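Local coordinates for protein 401aa long hypothetical glucose-1-phosphate thymidylyltransferase (Sulfolobus tokodaii, PDB 2GGQ) that is a bifunctional sugar-nucleotide enzyme that probably transfers nucleotidyl groups to sugar phosphates and acetylates amino sugar phosphates on the way to UDP-GlcNAc and UDP-GalNAc, at residues T18-K23 and G378-I383; Q230-V235 and I246-A251; I265-E270 and L283-K288. All coordinates share one frame; numbering follows the deposited sequence.

Contact 1: T18-K23 and G378-I383. With TTP (thymidine-5'-triphosphate), chain E.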
loop_
_atom_site.group_PDB
_atom_site.type_symbol
_atom_site.label_atom_id
_atom_site.label_comp_id
_atom_site.label_asym_id
_atom_site.label_seq_id
_atom_site.Cartn_x
_atom_site.Cartn_y
_atom_site.Cartn_z
ATOM N N THR A 18 -2.747 9.119 -0.594
ATOM C CA THR A 18 -2.024 9.839 0.473
ATOM C C THR A 18 -2.451 11.310 0.675
ATOM O O THR A 18 -1.941 12.002 1.568
ATOM C CB THR A 18 -0.493 9.783 0.242
ATOM O OG1 THR A 18 -0.218 10.100 -1.129
ATOM C CG2 THR A 18 0.025 8.351 0.548
ATOM N N HIS A 19 -3.383 11.810 -0.138
ATOM C CA HIS A 19 -3.912 13.143 0.140
ATOM C C HIS A 19 -4.613 13.185 1.490
ATOM O O HIS A 19 -4.660 14.244 2.116
ATOM C CB HIS A 19 -4.909 13.568 -0.952
ATOM C CG HIS A 19 -4.278 13.958 -2.254
ATOM N ND1 HIS A 19 -5.010 14.144 -3.414
ATOM C CD2 HIS A 19 -2.992 14.221 -2.576
ATOM C CE1 HIS A 19 -4.195 14.496 -4.389
ATOM N NE2 HIS A 19 -2.966 14.550 -3.906
ATOM N N THR A 20 -5.199 12.065 1.925
ATOM C CA THR A 20 -5.987 12.003 3.152
ATOM C C THR A 20 -5.569 10.941 4.198
ATOM O O THR A 20 -6.201 10.848 5.254
ATOM C CB THR A 20 -7.484 11.721 2.879
ATOM O OG1 THR A 20 -7.630 10.459 2.187
ATOM C CG2 THR A 20 -8.116 12.884 2.022
ATOM N N ARG A 21 -4.621 10.067 3.874
ATOM C CA ARG A 21 -4.109 9.134 4.903
ATOM C C ARG A 21 -2.636 8.889 4.657
ATOM O O ARG A 21 -2.181 8.988 3.517
ATOM C CB ARG A 21 -4.865 7.788 4.895
ATOM C CG ARG A 21 -4.522 6.869 3.698
ATOM C CD ARG A 21 -5.260 5.542 3.730
ATOM N NE ARG A 21 -6.668 5.671 3.313
ATOM C CZ ARG A 21 -7.659 5.011 3.885
ATOM N NH1 ARG A 21 -7.387 4.175 4.884
ATOM N NH2 ARG A 21 -8.919 5.172 3.462
ATOM N N PRO A 22 -1.857 8.591 5.731
ATOM C CA PRO A 22 -0.525 8.076 5.503
ATOM C C PRO A 22 -0.548 6.730 4.805
ATOM O O PRO A 22 -1.503 5.963 4.962
ATOM C CB PRO A 22 0.062 7.913 6.933
ATOM C CG PRO A 22 -0.813 8.829 7.838
ATOM C CD PRO A 22 -2.178 8.764 7.166
ATOM N N LYS A 23 0.499 6.461 4.041
ATOM C CA LYS A 23 0.648 5.197 3.317
ATOM C C LYS A 23 0.492 3.985 4.237
ATOM O O LYS A 23 -0.044 2.940 3.816
ATOM C CB LYS A 23 1.958 5.231 2.512
ATOM C CG LYS A 23 2.456 3.946 1.818
ATOM C CD LYS A 23 3.426 4.221 0.586
ATOM C CE LYS A 23 4.616 5.147 0.850
ATOM N NZ LYS A 23 5.787 4.792 -0.028
ATOM N N GLY A 378 -7.713 13.925 -7.434
ATOM C CA GLY A 378 -7.315 14.365 -6.091
ATOM C C GLY A 378 -8.454 14.304 -5.089
ATOM O O GLY A 378 -9.636 14.377 -5.440
ATOM N N ALA A 379 -8.104 14.175 -3.824
ATOM C CA ALA A 379 -9.091 14.117 -2.751
ATOM C C ALA A 379 -9.880 15.417 -2.738
ATOM O O ALA A 379 -9.349 16.460 -3.143
ATOM C CB ALA A 379 -8.374 13.901 -1.410
ATOM N N TYR A 380 -11.161 15.322 -2.375
ATOM C CA TYR A 380 -12.094 16.486 -2.333
ATOM C C TYR A 380 -12.426 17.124 -3.675
ATOM O O TYR A 380 -13.105 18.148 -3.730
ATOM C CB TYR A 380 -11.602 17.570 -1.340
ATOM C CG TYR A 380 -11.591 17.047 0.027
ATOM C CD1 TYR A 380 -12.745 17.044 0.783
ATOM C CD2 TYR A 380 -10.412 16.510 0.581
ATOM C CE1 TYR A 380 -12.748 16.533 2.068
ATOM C CE2 TYR A 380 -10.408 15.995 1.890
ATOM C CZ TYR A 380 -11.592 16.005 2.597
ATOM O OH TYR A 380 -11.634 15.542 3.890
ATOM N N ALA A 381 -11.963 16.518 -4.765
ATOM C CA ALA A 381 -12.337 17.029 -6.082
ATOM C C ALA A 381 -13.844 16.908 -6.297
ATOM O O ALA A 381 -14.502 16.045 -5.717
ATOM C CB ALA A 381 -11.576 16.280 -7.170
ATOM N N ARG A 382 -14.390 17.791 -7.150
ATOM C CA ARG A 382 -15.788 17.774 -7.538
ATOM C C ARG A 382 -15.868 17.803 -9.071
ATOM O O ARG A 382 -15.325 18.687 -9.721
ATOM C CB ARG A 382 -16.571 18.970 -6.928
ATOM C CG ARG A 382 -16.890 18.860 -5.392
ATOM C CD ARG A 382 -17.839 17.692 -5.156
ATOM N NE ARG A 382 -18.342 17.436 -3.789
ATOM C CZ ARG A 382 -17.712 16.725 -2.849
ATOM N NH1 ARG A 382 -16.459 16.270 -3.044
ATOM N NH2 ARG A 382 -18.337 16.496 -1.687
ATOM N N ILE A 383 -16.499 16.786 -9.635
ATOM C CA ILE A 383 -16.570 16.661 -11.074
ATOM C C ILE A 383 -17.983 17.023 -11.543
ATOM O O ILE A 383 -19.018 16.441 -11.154
ATOM C CB ILE A 383 -16.173 15.253 -11.614
ATOM C CG1 ILE A 383 -14.877 14.690 -10.961
ATOM C CG2 ILE A 383 -16.113 15.259 -13.150
ATOM C CD1 ILE A 383 -13.559 15.530 -11.218
HETATM P PA TTP E . 10.355 5.539 -0.447
HETATM O O1A TTP E . 11.181 5.336 -1.715
HETATM O O2A TTP E . 10.284 4.239 0.359
HETATM O O3A TTP E . 8.815 5.994 -0.831
HETATM P PB TTP E . 8.175 7.314 -0.162
HETATM O O1B TTP E . 6.763 7.252 0.325
HETATM O O2B TTP E . 8.949 7.685 1.079
HETATM O O3B TTP E . 8.522 8.476 -1.202
HETATM P PG TTP E . 7.674 9.005 -2.435
HETATM O O1G TTP E . 6.435 8.140 -2.626
HETATM O O2G TTP E . 7.293 10.452 -2.226
HETATM O O3G TTP E . 8.659 8.938 -3.581
HETATM O "O5'" TTP E . 10.988 6.804 0.369
HETATM C "C5'" TTP E . 11.426 7.981 -0.353
HETATM C "C4'" TTP E . 11.367 9.359 0.344
HETATM O "O4'" TTP E . 10.880 9.429 1.702
HETATM C "C3'" TTP E . 12.784 9.851 0.480
HETATM O "O3'" TTP E . 12.741 11.286 0.394
HETATM C "C2'" TTP E . 13.225 9.400 1.881
HETATM C "C1'" TTP E . 11.951 9.653 2.672
HETATM N N1 TTP E . 11.713 8.889 3.936
HETATM C C2 TTP E . 11.801 9.559 5.211
HETATM O O2 TTP E . 12.134 10.768 5.319
HETATM N N3 TTP E . 11.531 8.919 6.354
HETATM C C4 TTP E . 11.165 7.638 6.341
HETATM O O4 TTP E . 10.912 7.090 7.428
HETATM C C5 TTP E . 11.061 6.906 5.063
HETATM C C5M TTP E . 10.647 5.452 5.034
HETATM C C6 TTP E . 11.348 7.595 3.883
#
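The contact joins the nucleotidyltransferase domain, through the loop after strand 2-7, to a turn of the C-terminal left-handed beta-helix. Residues 378-381 form a type II beta turn there. His19 meets its first two residues, Gly378 and Ala379. Ala379 N donates to His19 ND1 at 3.1 Å, nearly straight at 170°. The donor lies close to the imidazole plane, so the ring meets the turn edge-on. Gly378 CA sits at the same edge, 3.5 Å from ND1. With CG anti to its own carbonyl carbon (chi1 -75°), the ring reaches the turn while His19 CB rests on Ala379 CB at 3.5 Å. Thr20 adds its methyl: CG2 packs on Ala379 CB at 3.6 Å and approaches Tyr380 CE2. Its hydroxyl turns to Glu319. Replacing His19 with an alanine would probably leave Ala379 N without this acceptor and open a gap beside Gly378. At the far end of the same loop, Lys23 NZ donates to O1B of the bound thymidine triphosphate at 2.7 Å and pairs with Asp99. Tyr395 meets the His19 ring edge-to-face, His362 stacks on Tyr380, and helix 58-64 packs against Pro22.

Contact 2: Q230-V235 and I246-A251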
loop_
_atom_site.group_PDB
_atom_site.type_symbol
_atom_site.label_atom_id
_atom_site.label_comp_id
_atom_site.label_asym_id
_atom_site.label_seq_id
_atom_site.Cartn_x
_atom_site.Cartn_y
_atom_site.Cartn_z
ATOM N N GLN A 230 -16.894 -17.075 3.542
ATOM C CA GLN A 230 -17.716 -17.042 4.753
ATOM C C GLN A 230 -18.898 -16.114 4.558
ATOM O O GLN A 230 -18.834 -15.164 3.789
ATOM C CB GLN A 230 -16.897 -16.612 6.002
ATOM C CG GLN A 230 -15.989 -15.373 5.788
ATOM C CD GLN A 230 -14.958 -15.119 6.915
ATOM O OE1 GLN A 230 -15.289 -14.569 7.970
ATOM N NE2 GLN A 230 -13.686 -15.489 6.658
ATOM N N ASN A 231 -19.986 -16.393 5.257
ATOM C CA ASN A 231 -21.087 -15.470 5.248
ATOM C C ASN A 231 -21.552 -15.107 6.638
ATOM O O ASN A 231 -22.261 -15.884 7.267
ATOM C CB ASN A 231 -22.249 -15.970 4.372
ATOM C CG ASN A 231 -23.429 -15.033 4.407
ATOM O OD1 ASN A 231 -23.285 -13.860 4.738
ATOM N ND2 ASN A 231 -24.611 -15.545 4.092
ATOM N N LEU A 232 -21.159 -13.911 7.091
ATOM C CA LEU A 232 -21.612 -13.355 8.374
ATOM C C LEU A 232 -22.701 -12.265 8.213
ATOM O O LEU A 232 -23.114 -11.601 9.192
ATOM C CB LEU A 232 -20.422 -12.813 9.165
ATOM C CG LEU A 232 -19.242 -13.769 9.458
ATOM C CD1 LEU A 232 -18.197 -13.065 10.312
ATOM C CD2 LEU A 232 -19.684 -15.088 10.086
ATOM N N GLY A 233 -23.163 -12.095 6.977
ATOM C CA GLY A 233 -24.136 -11.052 6.647
ATOM C C GLY A 233 -25.534 -11.584 6.382
ATOM O O GLY A 233 -25.913 -12.672 6.871
ATOM N N ASN A 234 -26.304 -10.804 5.619
ATOM C CA ASN A 234 -27.674 -11.111 5.283
ATOM C C ASN A 234 -27.789 -11.134 3.789
ATOM O O ASN A 234 -27.672 -10.082 3.146
ATOM C CB ASN A 234 -28.639 -10.047 5.834
ATOM C CG ASN A 234 -30.084 -10.234 5.336
ATOM O OD1 ASN A 234 -30.586 -11.369 5.225
ATOM N ND2 ASN A 234 -30.757 -9.116 5.022
ATOM N N VAL A 235 -28.021 -12.314 3.235
ATOM C CA VAL A 235 -28.139 -12.467 1.790
ATOM C C VAL A 235 -29.575 -12.812 1.446
ATOM O O VAL A 235 -30.116 -13.821 1.953
ATOM C CB VAL A 235 -27.187 -13.551 1.288
ATOM C CG1 VAL A 235 -27.284 -13.720 -0.223
ATOM C CG2 VAL A 235 -25.759 -13.221 1.719
ATOM N N ILE A 246 -16.285 -13.522 0.674
ATOM C CA ILE A 246 -16.293 -13.147 2.074
ATOM C C ILE A 246 -17.331 -12.074 2.256
ATOM O O ILE A 246 -17.199 -10.958 1.728
ATOM C CB ILE A 246 -14.916 -12.632 2.553
ATOM C CG1 ILE A 246 -13.867 -13.746 2.465
ATOM C CG2 ILE A 246 -15.002 -12.134 4.006
ATOM C CD1 ILE A 246 -13.287 -13.942 1.087
ATOM N N ILE A 247 -18.371 -12.408 3.003
ATOM C CA ILE A 247 -19.385 -11.441 3.373
ATOM C C ILE A 247 -19.204 -11.185 4.863
ATOM O O ILE A 247 -19.386 -12.100 5.674
ATOM C CB ILE A 247 -20.795 -11.966 3.023
ATOM C CG1 ILE A 247 -20.840 -12.353 1.539
ATOM C CG2 ILE A 247 -21.879 -10.933 3.388
ATOM C CD1 ILE A 247 -22.112 -13.081 1.097
ATOM N N GLU A 248 -18.812 -9.962 5.218
ATOM C CA GLU A 248 -18.575 -9.611 6.625
ATOM C C GLU A 248 -19.850 -9.203 7.365
ATOM O O GLU A 248 -20.922 -9.064 6.766
ATOM C CB GLU A 248 -17.511 -8.525 6.740
ATOM C CG GLU A 248 -16.177 -8.914 6.151
ATOM C CD GLU A 248 -15.309 -9.700 7.133
ATOM O OE1 GLU A 248 -15.871 -10.474 7.955
ATOM O OE2 GLU A 248 -14.065 -9.518 7.093
ATOM N N GLU A 249 -19.744 -9.027 8.680
ATOM C CA GLU A 249 -20.916 -8.807 9.498
ATOM C C GLU A 249 -21.617 -7.522 9.137
ATOM O O GLU A 249 -20.975 -6.533 8.783
ATOM C CB GLU A 249 -20.550 -8.824 10.996
ATOM C CG GLU A 249 -20.070 -7.519 11.546
ATOM C CD GLU A 249 -19.689 -7.578 13.025
ATOM O OE1 GLU A 249 -20.167 -8.492 13.733
ATOM O OE2 GLU A 249 -18.909 -6.687 13.463
ATOM N N ASP A 250 -22.942 -7.553 9.256
ATOM C CA ASP A 250 -23.832 -6.438 8.955
ATOM C C ASP A 250 -23.922 -6.050 7.465
ATOM O O ASP A 250 -24.581 -5.057 7.125
ATOM C CB ASP A 250 -23.472 -5.213 9.787
ATOM C CG ASP A 250 -23.808 -5.375 11.278
ATOM O OD1 ASP A 250 -24.715 -6.161 11.657
ATOM O OD2 ASP A 250 -23.165 -4.653 12.059
ATOM N N ALA A 251 -23.270 -6.827 6.593
ATOM C CA ALA A 251 -23.397 -6.610 5.153
ATOM C C ALA A 251 -24.758 -7.143 4.721
ATOM O O ALA A 251 -25.244 -8.166 5.266
ATOM C CB ALA A 251 -22.253 -7.285 4.390
HETATM O O HOH W 1 -24.563 -9.772 10.095
#
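Residues 230-231 and 246-247 run parallel as neighbouring strands, with Gln230 beside Ile246 and Asn231 beside Ile247. Ile247 N donates to Gln230 O at 2.9 Å, and Leu232 N donates to Ile247 O at the same length. Beyond this pair both chains turn a corner. Residues 248-251 make a type II beta turn, and the chains are joined again where Asn234 N donates to Ala251 O. At the corner Leu232 O receives a hydrogen bond from a water, which in turn accepts from Asp250 N at 2.9 Å. Glu249 CA also points its hydrogen at Leu232 O.

Ile247 is the main apolar side chain of the contact. Its CG2 lies 3.5 Å from Asn231 OD1 and also touches Gly233 CA. Its CD1 meets Val235 CG2 at 3.7 Å, the two side chains crossing at about a right angle. Asn231 places CG anti to its backbone N (chi1 178°), and this brings OD1 over to Gly233 N at 2.9 Å. That bond closes an Asx turn, with the donor above the amide plane. A side chain at Gly233 would run into Ala251 O and Ile247 CG2. On the other face of the strands, Gln230 CG lies on Ile246 CG2 at 3.8 Å. The Gln230 amide nitrogen turns back to Phe228 O.

The pair is the first step of the left-handed beta-helix. Strand 230-231 is the outermost of its parallel sheet within the chain. Strand 263-265 continues the sheet beyond Ile246, which also touches Val227 and Tyr264, while Asn234 bonds on to Ile253 in the next sheet.

Contact 3: I265-E270 and L283-K288; sequences IGKGSE and LVEKNK
Glu270 lies alongside Lys288, both side chains pointing the same way, and its CB is 3.8 Å from Lys288 CD. The two charged ends come near each other without forming a salt bridge, and the place of Glu270 OE1 is less sure. At the base of the two side chains the backbones are joined by Glu270 N donating to Asn287 O at 2.7 Å. Ser269 works in two directions. Its OG accepts from Asn287 N at 3.2 Å and donates to Gly266 O at 2.7 Å. With OG anti to the carbonyl carbon (chi1 -67°), the hydroxyl lies beside its own backbone N, and both reach Gly266 O from the same face. This fastens the type II turn 266-269. These are corners of successive coils of the left-handed beta-helix built from hexapeptide repeats. Parallel pairing holds before and after the corner, at Ile265 with Leu283 and at Glu270 with Lys288. Lys286 N bonds to Lys267 O at 2.8 Å across the corner itself. A water accepts from Lys267 N and donates to Val284 O at 3.1 Å. Gly266 CA sits against Val284 O, where a side chain would clash. Ile265 CG1 and Leu283 CD1 meet loosely at 4.4 Å, and both side chains touch Ile271.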
loop_
_atom_site.group_PDB
_atom_site.type_symbol
_atom_site.label_atom_id
_atom_site.label_comp_id
_atom_site.label_asym_id
_atom_site.label_seq_id
_atom_site.Cartn_x
_atom_site.Cartn_y
_atom_site.Cartn_z
ATOM N N ILE A 265 -16.485 -8.507 0.718
ATOM C CA ILE A 265 -17.560 -7.580 1.021
ATOM C C ILE A 265 -17.460 -7.169 2.496
ATOM O O ILE A 265 -17.839 -7.924 3.419
ATOM C CB ILE A 265 -18.931 -8.129 0.645
ATOM C CG1 ILE A 265 -18.954 -8.579 -0.824
ATOM C CG2 ILE A 265 -20.039 -7.117 1.003
ATOM C CD1 ILE A 265 -20.200 -9.289 -1.282
ATOM N N GLY A 266 -16.915 -5.981 2.697
ATOM C CA GLY A 266 -16.614 -5.474 4.042
ATOM C C GLY A 266 -17.839 -5.248 4.909
ATOM O O GLY A 266 -18.968 -5.104 4.397
ATOM N N LYS A 267 -17.626 -5.168 6.225
ATOM C CA LYS A 267 -18.771 -5.052 7.152
ATOM C C LYS A 267 -19.635 -3.818 6.923
ATOM O O LYS A 267 -19.137 -2.721 6.630
ATOM C CB LYS A 267 -18.347 -5.121 8.632
ATOM C CG LYS A 267 -17.195 -4.243 9.027
ATOM C CD LYS A 267 -16.623 -4.620 10.434
ATOM C CE LYS A 267 -15.855 -5.942 10.441
ATOM N NZ LYS A 267 -16.521 -7.061 11.196
ATOM N N GLY A 268 -20.934 -3.984 7.102
ATOM C CA GLY A 268 -21.855 -2.854 6.949
ATOM C C GLY A 268 -22.140 -2.449 5.489
ATOM O O GLY A 268 -22.832 -1.454 5.236
ATOM N N SER A 269 -21.601 -3.191 4.533
ATOM C CA SER A 269 -21.838 -2.915 3.099
ATOM C C SER A 269 -23.306 -3.140 2.703
ATOM O O SER A 269 -24.008 -3.949 3.322
ATOM C CB SER A 269 -20.905 -3.769 2.238
ATOM O OG SER A 269 -19.558 -3.344 2.456
ATOM N N GLU A 270 -23.768 -2.408 1.681
ATOM C CA GLU A 270 -25.115 -2.602 1.149
ATOM C C GLU A 270 -25.023 -2.805 -0.381
ATOM O O GLU A 270 -24.568 -1.917 -1.104
ATOM C CB GLU A 270 -25.997 -1.397 1.501
ATOM C CG GLU A 270 -27.492 -1.634 1.320
ATOM C CD GLU A 270 -28.335 -0.369 1.569
ATOM O OE1 GLU A 270 -27.945 0.722 1.122
ATOM O OE2 GLU A 270 -29.409 -0.473 2.194
ATOM N N LEU A 283 -14.337 -4.578 -1.293
ATOM C CA LEU A 283 -15.103 -3.486 -0.715
ATOM C C LEU A 283 -14.695 -3.442 0.737
ATOM O O LEU A 283 -15.106 -4.307 1.537
ATOM C CB LEU A 283 -16.626 -3.740 -0.833
ATOM C CG LEU A 283 -17.106 -4.088 -2.247
ATOM C CD1 LEU A 283 -18.590 -4.403 -2.300
ATOM C CD2 LEU A 283 -16.748 -2.923 -3.242
ATOM N N VAL A 284 -13.891 -2.445 1.086
ATOM C CA VAL A 284 -13.247 -2.533 2.373
ATOM C C VAL A 284 -14.160 -2.500 3.578
ATOM O O VAL A 284 -14.009 -3.331 4.455
ATOM C CB VAL A 284 -11.823 -1.818 2.544
ATOM C CG1 VAL A 284 -11.092 -1.416 1.266
ATOM C CG2 VAL A 284 -11.610 -0.931 3.891
ATOM N N GLU A 285 -15.127 -1.594 3.579
ATOM C CA GLU A 285 -15.964 -1.349 4.745
ATOM C C GLU A 285 -17.117 -0.431 4.361
ATOM O O GLU A 285 -16.884 0.584 3.719
ATOM C CB GLU A 285 -15.148 -0.662 5.845
ATOM C CG GLU A 285 -15.959 -0.526 7.145
ATOM C CD GLU A 285 -15.254 0.268 8.276
ATOM O OE1 GLU A 285 -14.150 0.824 8.109
ATOM O OE2 GLU A 285 -15.847 0.341 9.361
ATOM N N LYS A 286 -18.335 -0.759 4.795
ATOM C CA LYS A 286 -19.458 0.145 4.721
ATOM C C LYS A 286 -19.677 0.733 3.304
ATOM O O LYS A 286 -19.981 1.897 3.169
ATOM C CB LYS A 286 -19.303 1.296 5.766
ATOM C CG LYS A 286 -19.517 0.788 7.195
ATOM C CD LYS A 286 -19.227 1.832 8.281
ATOM C CE LYS A 286 -19.765 1.308 9.652
ATOM N NZ LYS A 286 -18.954 1.792 10.843
ATOM N N ASN A 287 -19.562 -0.111 2.276
ATOM C CA ASN A 287 -19.678 0.319 0.899
ATOM C C ASN A 287 -21.066 0.094 0.400
ATOM O O ASN A 287 -21.706 -0.878 0.765
ATOM C CB ASN A 287 -18.686 -0.430 0.021
ATOM C CG ASN A 287 -17.278 -0.079 0.376
ATOM O OD1 ASN A 287 -16.787 1.023 0.091
ATOM N ND2 ASN A 287 -16.634 -0.982 1.030
ATOM N N LYS A 288 -21.521 1.016 -0.439
ATOM C CA LYS A 288 -22.783 0.841 -1.104
ATOM C C LYS A 288 -22.528 0.662 -2.598
ATOM O O LYS A 288 -21.867 1.491 -3.209
ATOM C CB LYS A 288 -23.697 2.047 -0.844
ATOM C CG LYS A 288 -24.994 2.035 -1.726
ATOM C CD LYS A 288 -26.208 1.537 -0.952
ATOM C CE LYS A 288 -27.590 1.654 -1.746
ATOM N NZ LYS A 288 -27.361 2.821 -2.598
HETATM O O HOH W 2 -14.781 -5.148 6.793
#

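How the contacts relate
Contacts 2 and 3 are steps of one stack of coils in the beta-helix, with centres about 10 Å apart. They share a sheet: Ile246 O and Ile265 N lie 2.7 Å apart, probably hydrogen-bonded. Both rely on backbone bonds between parallel strands that turn a corner together, with a water in each. Contact 2 lies nearer the end of the stack and has more exposed residues. Contact 3 has half of its residues buried. Contact 1 differs in kind. It joins two domains through segments far apart in sequence, is smaller, and depends on one imidazole and a few methyl contacts. Its centre is about 20 Å from that of contact 3 and 29 Å from that of contact 2. It alone includes a nucleotide ligand.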